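PDB 2OZ8: Mll7089 protein from Mesorhizobium loti, which is of unknown function but, as a mandelate racemase/muconate lactonizing enzyme relative, probably binds magnesium and may act as a hydro-lyase. Local coordinates for residues S6-T11 with E62-F67; F13-D18 with Q321-L326. All coordinates share one frame; numbering follows the deposited sequence. Where two conformers were deposited one is given.

Contact 1: S6-T11 with E62-F67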
loop_
_atom_site.group_PDB
_atom_site.type_symbol
_atom_site.label_atom_id
_atom_site.label_comp_id
_atom_site.label_asym_id
_atom_site.label_seq_id
_atom_site.Cartn_x
_atom_site.Cartn_y
_atom_site.Cartn_z
ATOM N N SER A 6 10.549 -39.917 32.054
ATOM C CA SER A 6 11.735 -40.366 32.784
ATOM C C SER A 6 12.972 -40.679 31.946
ATOM O O SER A 6 14.069 -40.305 32.331
ATOM C CB SER A 6 11.424 -41.538 33.694
ATOM O OG SER A 6 10.356 -42.297 33.179
ATOM N N HIS A 7 12.796 -41.380 30.827
ATOM C CA HIS A 7 13.904 -41.772 29.960
ATOM C C HIS A 7 13.574 -41.480 28.480
ATOM O O HIS A 7 12.402 -41.295 28.124
ATOM C CB HIS A 7 14.214 -43.281 30.077
ATOM C CG HIS A 7 14.110 -43.848 31.462
ATOM N ND1 HIS A 7 15.204 -44.008 32.286
ATOM C CD2 HIS A 7 13.049 -44.335 32.150
ATOM C CE1 HIS A 7 14.824 -44.556 33.426
ATOM N NE2 HIS A 7 13.520 -44.770 33.367
ATOM N N PHE A 8 14.612 -41.469 27.634
ATOM C CA PHE A 8 14.468 -41.473 26.200
ATOM C C PHE A 8 15.319 -42.574 25.546
ATOM O O PHE A 8 16.325 -42.989 26.097
ATOM C CB PHE A 8 14.791 -40.090 25.620
ATOM C CG PHE A 8 16.241 -39.818 25.465
ATOM C CD1 PHE A 8 16.934 -40.309 24.368
ATOM C CD2 PHE A 8 16.918 -39.064 26.412
ATOM C CE1 PHE A 8 18.327 -40.062 24.208
ATOM C CE2 PHE A 8 18.307 -38.806 26.286
ATOM C CZ PHE A 8 19.016 -39.319 25.174
ATOM N N ARG A 9 14.954 -43.012 24.343
ATOM C CA ARG A 9 15.677 -44.097 23.676
ATOM C C ARG A 9 15.838 -43.748 22.192
ATOM O O ARG A 9 14.867 -43.345 21.556
ATOM C CB ARG A 9 14.869 -45.379 23.856
ATOM C CG ARG A 9 15.593 -46.745 23.749
ATOM C CD ARG A 9 14.526 -47.921 23.874
ATOM N NE ARG A 9 13.905 -48.023 25.218
ATOM C CZ ARG A 9 12.589 -48.059 25.508
ATOM N NH1 ARG A 9 11.648 -48.006 24.562
ATOM N NH2 ARG A 9 12.214 -48.162 26.787
ATOM N N ILE A 10 17.048 -43.872 21.639
ATOM C CA ILE A 10 17.263 -43.614 20.218
ATOM C C ILE A 10 17.694 -44.866 19.452
ATOM O O ILE A 10 18.726 -45.485 19.755
ATOM C CB ILE A 10 18.291 -42.497 19.965
ATOM C CG1 ILE A 10 17.979 -41.220 20.788
ATOM C CG2 ILE A 10 18.421 -42.197 18.425
ATOM C CD1 ILE A 10 16.902 -40.328 20.230
ATOM N N THR A 11 16.932 -45.243 18.437
ATOM C CA THR A 11 17.352 -46.357 17.613
ATOM C C THR A 11 17.628 -45.901 16.200
ATOM O O THR A 11 16.709 -45.457 15.502
ATOM C CB THR A 11 16.318 -47.493 17.609
ATOM O OG1 THR A 11 15.926 -47.776 18.952
ATOM C CG2 THR A 11 16.923 -48.717 17.040
ATOM N N GLU A 62 26.144 -40.453 18.934
ATOM C CA GLU A 62 26.213 -39.034 18.682
ATOM C C GLU A 62 24.774 -38.436 18.828
ATOM O O GLU A 62 24.592 -37.430 19.517
ATOM C CB GLU A 62 26.870 -38.768 17.322
ATOM C CG GLU A 62 27.264 -37.313 17.005
ATOM C CD GLU A 62 28.001 -36.534 18.154
ATOM O OE1 GLU A 62 28.690 -37.125 19.057
ATOM O OE2 GLU A 62 27.868 -35.291 18.145
ATOM N N ILE A 63 23.770 -39.102 18.247
ATOM C CA ILE A 63 22.369 -38.707 18.363
ATOM C C ILE A 63 21.911 -38.619 19.847
ATOM O O ILE A 63 21.285 -37.625 20.276
ATOM C CB ILE A 63 21.457 -39.680 17.581
ATOM C CG1 ILE A 63 21.891 -39.783 16.109
ATOM C CG2 ILE A 63 20.009 -39.222 17.641
ATOM C CD1 ILE A 63 21.120 -40.813 15.253
ATOM N N GLU A 64 22.235 -39.653 20.624
ATOM C CA GLU A 64 21.897 -39.702 22.033
ATOM C C GLU A 64 22.552 -38.564 22.840
ATOM O O GLU A 64 21.921 -37.988 23.714
ATOM C CB GLU A 64 22.212 -41.081 22.635
ATOM C CG GLU A 64 21.141 -42.100 22.358
ATOM C CD GLU A 64 21.466 -43.569 22.773
ATOM O OE1 GLU A 64 22.655 -43.953 22.929
ATOM O OE2 GLU A 64 20.468 -44.344 22.944
ATOM N N SER A 65 23.800 -38.233 22.543
ATOM C CA SER A 65 24.495 -37.202 23.290
ATOM C C SER A 65 23.979 -35.802 22.979
ATOM O O SER A 65 23.889 -34.964 23.854
ATOM C CB SER A 65 25.991 -37.302 23.047
ATOM O OG SER A 65 26.453 -38.546 23.603
ATOM N N VAL A 66 23.621 -35.557 21.734
ATOM C CA VAL A 66 23.097 -34.268 21.334
ATOM C C VAL A 66 21.681 -34.108 21.900
ATOM O O VAL A 66 21.371 -33.108 22.531
ATOM C CB VAL A 66 23.156 -34.127 19.809
ATOM C CG1 VAL A 66 22.483 -32.868 19.346
ATOM C CG2 VAL A 66 24.630 -34.156 19.352
ATOM N N PHE A 67 20.830 -35.109 21.717
ATOM C CA PHE A 67 19.493 -35.044 22.320
ATOM C C PHE A 67 19.534 -34.801 23.832
ATOM O O PHE A 67 18.834 -33.903 24.304
ATOM C CB PHE A 67 18.669 -36.288 21.991
ATOM C CG PHE A 67 17.212 -36.160 22.320
ATOM C CD1 PHE A 67 16.320 -35.587 21.409
ATOM C CD2 PHE A 67 16.702 -36.645 23.527
ATOM C CE1 PHE A 67 14.913 -35.509 21.697
ATOM C CE2 PHE A 67 15.287 -36.530 23.820
ATOM C CZ PHE A 67 14.415 -35.974 22.894
#

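Contact 2: F13-D18 with Q321-L326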
loop_
_atom_site.group_PDB
_atom_site.type_symbol
_atom_site.label_atom_id
_atom_site.label_comp_id
_atom_site.label_asym_id
_atom_site.label_seq_id
_atom_site.Cartn_x
_atom_site.Cartn_y
_atom_site.Cartn_z
ATOM N N PHE A 13 18.554 -46.207 12.232
ATOM C CA PHE A 13 18.408 -47.001 11.004
ATOM C C PHE A 13 19.110 -46.318 9.787
ATOM O O PHE A 13 19.190 -45.074 9.667
ATOM C CB PHE A 13 16.927 -47.237 10.696
ATOM C CG PHE A 13 16.155 -47.911 11.834
ATOM C CD1 PHE A 13 16.167 -49.291 11.987
ATOM C CD2 PHE A 13 15.451 -47.158 12.759
ATOM C CE1 PHE A 13 15.493 -49.912 13.038
ATOM C CE2 PHE A 13 14.771 -47.765 13.805
ATOM C CZ PHE A 13 14.797 -49.146 13.943
ATOM N N GLN A 14 19.640 -47.121 8.883
ATOM C CA GLN A 14 20.272 -46.581 7.685
ATOM C C GLN A 14 20.182 -47.735 6.677
ATOM O O GLN A 14 20.889 -48.724 6.816
ATOM C CB GLN A 14 21.719 -46.160 7.932
ATOM C CG GLN A 14 22.439 -45.601 6.665
ATOM C CD GLN A 14 23.952 -45.313 6.861
ATOM O OE1 GLN A 14 24.502 -45.406 7.958
ATOM N NE2 GLN A 14 24.609 -44.980 5.790
ATOM N N PHE A 15 19.286 -47.614 5.700
ATOM C CA PHE A 15 19.019 -48.695 4.754
ATOM C C PHE A 15 18.744 -48.233 3.328
ATOM O O PHE A 15 18.350 -47.101 3.113
ATOM C CB PHE A 15 17.881 -49.566 5.253
ATOM C CG PHE A 15 16.580 -48.820 5.549
ATOM C CD1 PHE A 15 15.526 -48.810 4.608
ATOM C CD2 PHE A 15 16.365 -48.200 6.796
ATOM C CE1 PHE A 15 14.256 -48.223 4.907
ATOM C CE2 PHE A 15 15.130 -47.566 7.107
ATOM C CZ PHE A 15 14.067 -47.587 6.144
ATOM N N ALA A 16 18.960 -49.137 2.369
ATOM C CA ALA A 16 18.674 -48.905 0.945
ATOM C C ALA A 16 17.182 -48.859 0.702
ATOM O O ALA A 16 16.397 -49.555 1.387
ATOM C CB ALA A 16 19.314 -50.001 0.060
ATOM N N ARG A 17 16.800 -48.022 -0.267
ATOM C CA ARG A 17 15.420 -47.952 -0.752
ATOM C C ARG A 17 15.197 -49.003 -1.827
ATOM O O ARG A 17 16.149 -49.501 -2.409
ATOM C CB ARG A 17 15.121 -46.561 -1.323
ATOM C CG ARG A 17 14.956 -45.502 -0.249
ATOM C CD ARG A 17 14.766 -44.115 -0.874
ATOM N NE ARG A 17 14.773 -43.065 0.140
ATOM C CZ ARG A 17 13.684 -42.604 0.743
ATOM N NH1 ARG A 17 12.479 -43.099 0.457
ATOM N NH2 ARG A 17 13.799 -41.645 1.645
ATOM N N ASP A 18 13.931 -49.310 -2.087
ATOM C CA ASP A 18 13.545 -50.183 -3.190
ATOM C C ASP A 18 13.543 -49.535 -4.592
ATOM O O ASP A 18 13.527 -50.245 -5.588
ATOM C CB ASP A 18 12.203 -50.868 -2.890
ATOM C CG ASP A 18 11.022 -49.897 -2.822
ATOM O OD1 ASP A 18 11.159 -48.701 -2.376
ATOM O OD2 ASP A 18 9.919 -50.368 -3.229
ATOM N N GLN A 321 6.795 -45.569 0.202
ATOM C CA GLN A 321 8.167 -45.836 0.694
ATOM C C GLN A 321 8.297 -47.214 1.446
ATOM O O GLN A 321 7.304 -47.738 1.979
ATOM C CB GLN A 321 8.666 -44.652 1.514
ATOM C CG GLN A 321 8.918 -43.406 0.654
ATOM C CD GLN A 321 9.046 -42.143 1.460
ATOM O OE1 GLN A 321 10.077 -41.469 1.400
ATOM N NE2 GLN A 321 7.990 -41.802 2.231
ATOM N N ASN A 322 9.479 -47.832 1.417
ATOM C CA ASN A 322 9.655 -49.145 2.070
ATOM C C ASN A 322 9.974 -48.927 3.544
ATOM O O ASN A 322 11.120 -49.055 3.942
ATOM C CB ASN A 322 10.734 -49.997 1.405
ATOM C CG ASN A 322 12.126 -49.361 1.492
ATOM O OD1 ASN A 322 12.247 -48.130 1.477
ATOM N ND2 ASN A 322 13.190 -50.197 1.576
ATOM N N PHE A 323 8.946 -48.622 4.334
ATOM C CA PHE A 323 9.078 -48.204 5.749
ATOM C C PHE A 323 8.306 -49.123 6.703
ATOM O O PHE A 323 8.531 -49.099 7.876
ATOM C CB PHE A 323 8.536 -46.755 5.964
ATOM C CG PHE A 323 9.374 -45.654 5.342
ATOM C CD1 PHE A 323 10.630 -45.906 4.807
ATOM C CD2 PHE A 323 8.903 -44.346 5.318
ATOM C CE1 PHE A 323 11.416 -44.848 4.226
ATOM C CE2 PHE A 323 9.654 -43.306 4.764
ATOM C CZ PHE A 323 10.926 -43.556 4.231
ATOM N N ASP A 324 7.382 -49.913 6.202
ATOM C CA ASP A 324 6.398 -50.548 7.064
ATOM C C ASP A 324 7.015 -51.572 8.026
ATOM O O ASP A 324 6.482 -51.818 9.116
ATOM C CB ASP A 324 5.295 -51.206 6.210
ATOM C CG ASP A 324 4.384 -50.189 5.503
ATOM O OD1 ASP A 324 4.664 -48.950 5.470
ATOM O OD2 ASP A 324 3.354 -50.634 4.975
ATOM N N HIS A 325 8.130 -52.173 7.623
ATOM C CA HIS A 325 8.770 -53.192 8.413
ATOM C C HIS A 325 9.217 -52.666 9.797
ATOM O O HIS A 325 9.467 -53.459 10.751
ATOM C CB HIS A 325 9.953 -53.776 7.645
ATOM C CG HIS A 325 11.046 -52.796 7.412
ATOM N ND1 HIS A 325 10.934 -51.753 6.512
ATOM C CD2 HIS A 325 12.277 -52.687 7.972
ATOM C CE1 HIS A 325 12.047 -51.047 6.528
ATOM N NE2 HIS A 325 12.879 -51.592 7.405
ATOM N N LEU A 326 9.296 -51.348 9.925
ATOM C CA LEU A 326 9.769 -50.774 11.145
ATOM C C LEU A 326 8.719 -50.768 12.257
ATOM O O LEU A 326 9.081 -50.606 13.424
ATOM C CB LEU A 326 10.322 -49.376 10.919
ATOM C CG LEU A 326 11.540 -49.090 10.042
ATOM C CD1 LEU A 326 11.622 -47.588 9.762
ATOM C CD2 LEU A 326 12.865 -49.589 10.602
HETATM O O HOH W 1 11.504 -46.103 -0.484
HETATM O O HOH W 2 11.524 -39.802 2.764
#

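Contact 1: S6-T11 with E62-F67
F67 turns one edge of its ring onto a face of F8, forming an edge-to-face pair with centroids 4.8 Å apart and planes at 59°. The atom that does the touching is CD2 of F67: it sits over the middle of the F8 ring, 3.7 Å from CG of F8, and lies almost as near to the other ring carbons. At its far rim the same F8 ring meets the helix backbone, where CZ of F8 comes edge-on to the carbonyl O of E64 at 3.5 Å. Two residues further along the strand, I10 takes over. Its CG2 branch meets CG2 of I63 at 3.5 Å, while its CG1 branch packs against CG of E64 at 3.6 Å, so that the two branches straddle neighbouring positions of the helix. The E64 side chain swings in from the flank, its aliphatic part lying along I10 and its carboxylate ending beside the backbone of I10.

This is the layer of the N-terminal capping domain found in enolase-superfamily proteins, where helices cover one face of an antiparallel sheet. Here helix 60-70 lies on strand 5-17, which pairs with strand 27-40, and runs roughly antiparallel to it: the short axes make 149° and approach to 8.7 Å. No hydrogen bond links the two segments.

F67 reaches the strand because its CG is anti to the backbone N (chi1 -167°). Around the aromatic pair, W72 gives a further edge-to-face contact to F8 and F102 another to F67, while L36 and L38 of strand 27-40 touch the same cluster. Pointing away from the helix, R9 forms a salt bridge with E37; E62 pairs with R363 of the second subunit.

Contact 2: F13-D18 with Q321-L326
The side-chain oxygen OE1 of Q321 is gripped twice, by the guanidinium of R17 and by a water. NH1 of R17 donates to it at 3.1 Å with a fairly straight N-H line (160°); the R17 chain, extended from CG to NE, runs side by side with Q321 and brings the guanidinium to within 19° of the plane of its amide. The water donates to OE1 and accepts from NH2 of R17, bridging the two groups. A second water accepts from NH1 of R17 and from the backbone N of N322, and donates to OD1 of D18, whose OD2 is hydrogen-bonded to ND2 of N375. NE of R17 binds the carbonyl of D30, so the flat group is held along several of its N-H bonds.

ND2 of N322 crosses to the carbonyl O of A16 at 3.3 Å, on a lone pair and in the carbonyl plane; it also bonds to the carbonyl of P373. N322 is the centre of an inverse gamma turn in the loop after barrel strand 313-318. The contact thus joins the C-terminal end of strand 5-17, from the capping domain, to the TIM-barrel domain of this enolase-type fold.

Beside these bonds the packing is apolar and aromatic. H325 presents an edge to the face of F15, with planes at 84°. CZ of F15 also meets CD1 of F323 at 4.1 Å. Two residues back along the strand, CD2 of L326 sits over a face of F13, a CH-pi contact 3.6 Å from the ring centroid.

Both contacts draw on strand 5-17, its earlier half in contact 1 and its later end in contact 2, with centres about 21 Å apart. Both are largely buried, yet they differ in place: contact 1 lies within the capping domain, about 23 Å from the centre of the chain and close to a second subunit, whereas contact 2, about 15 Å from that centre, joins this domain to the barrel and touches no other chain. The chemistry follows suit. Contact 1 relies on hydrocarbon and ring packing of strand against helix; contact 2 adds direct and water-bridged hydrogen bonds to its aromatic packing, as strand meets loop.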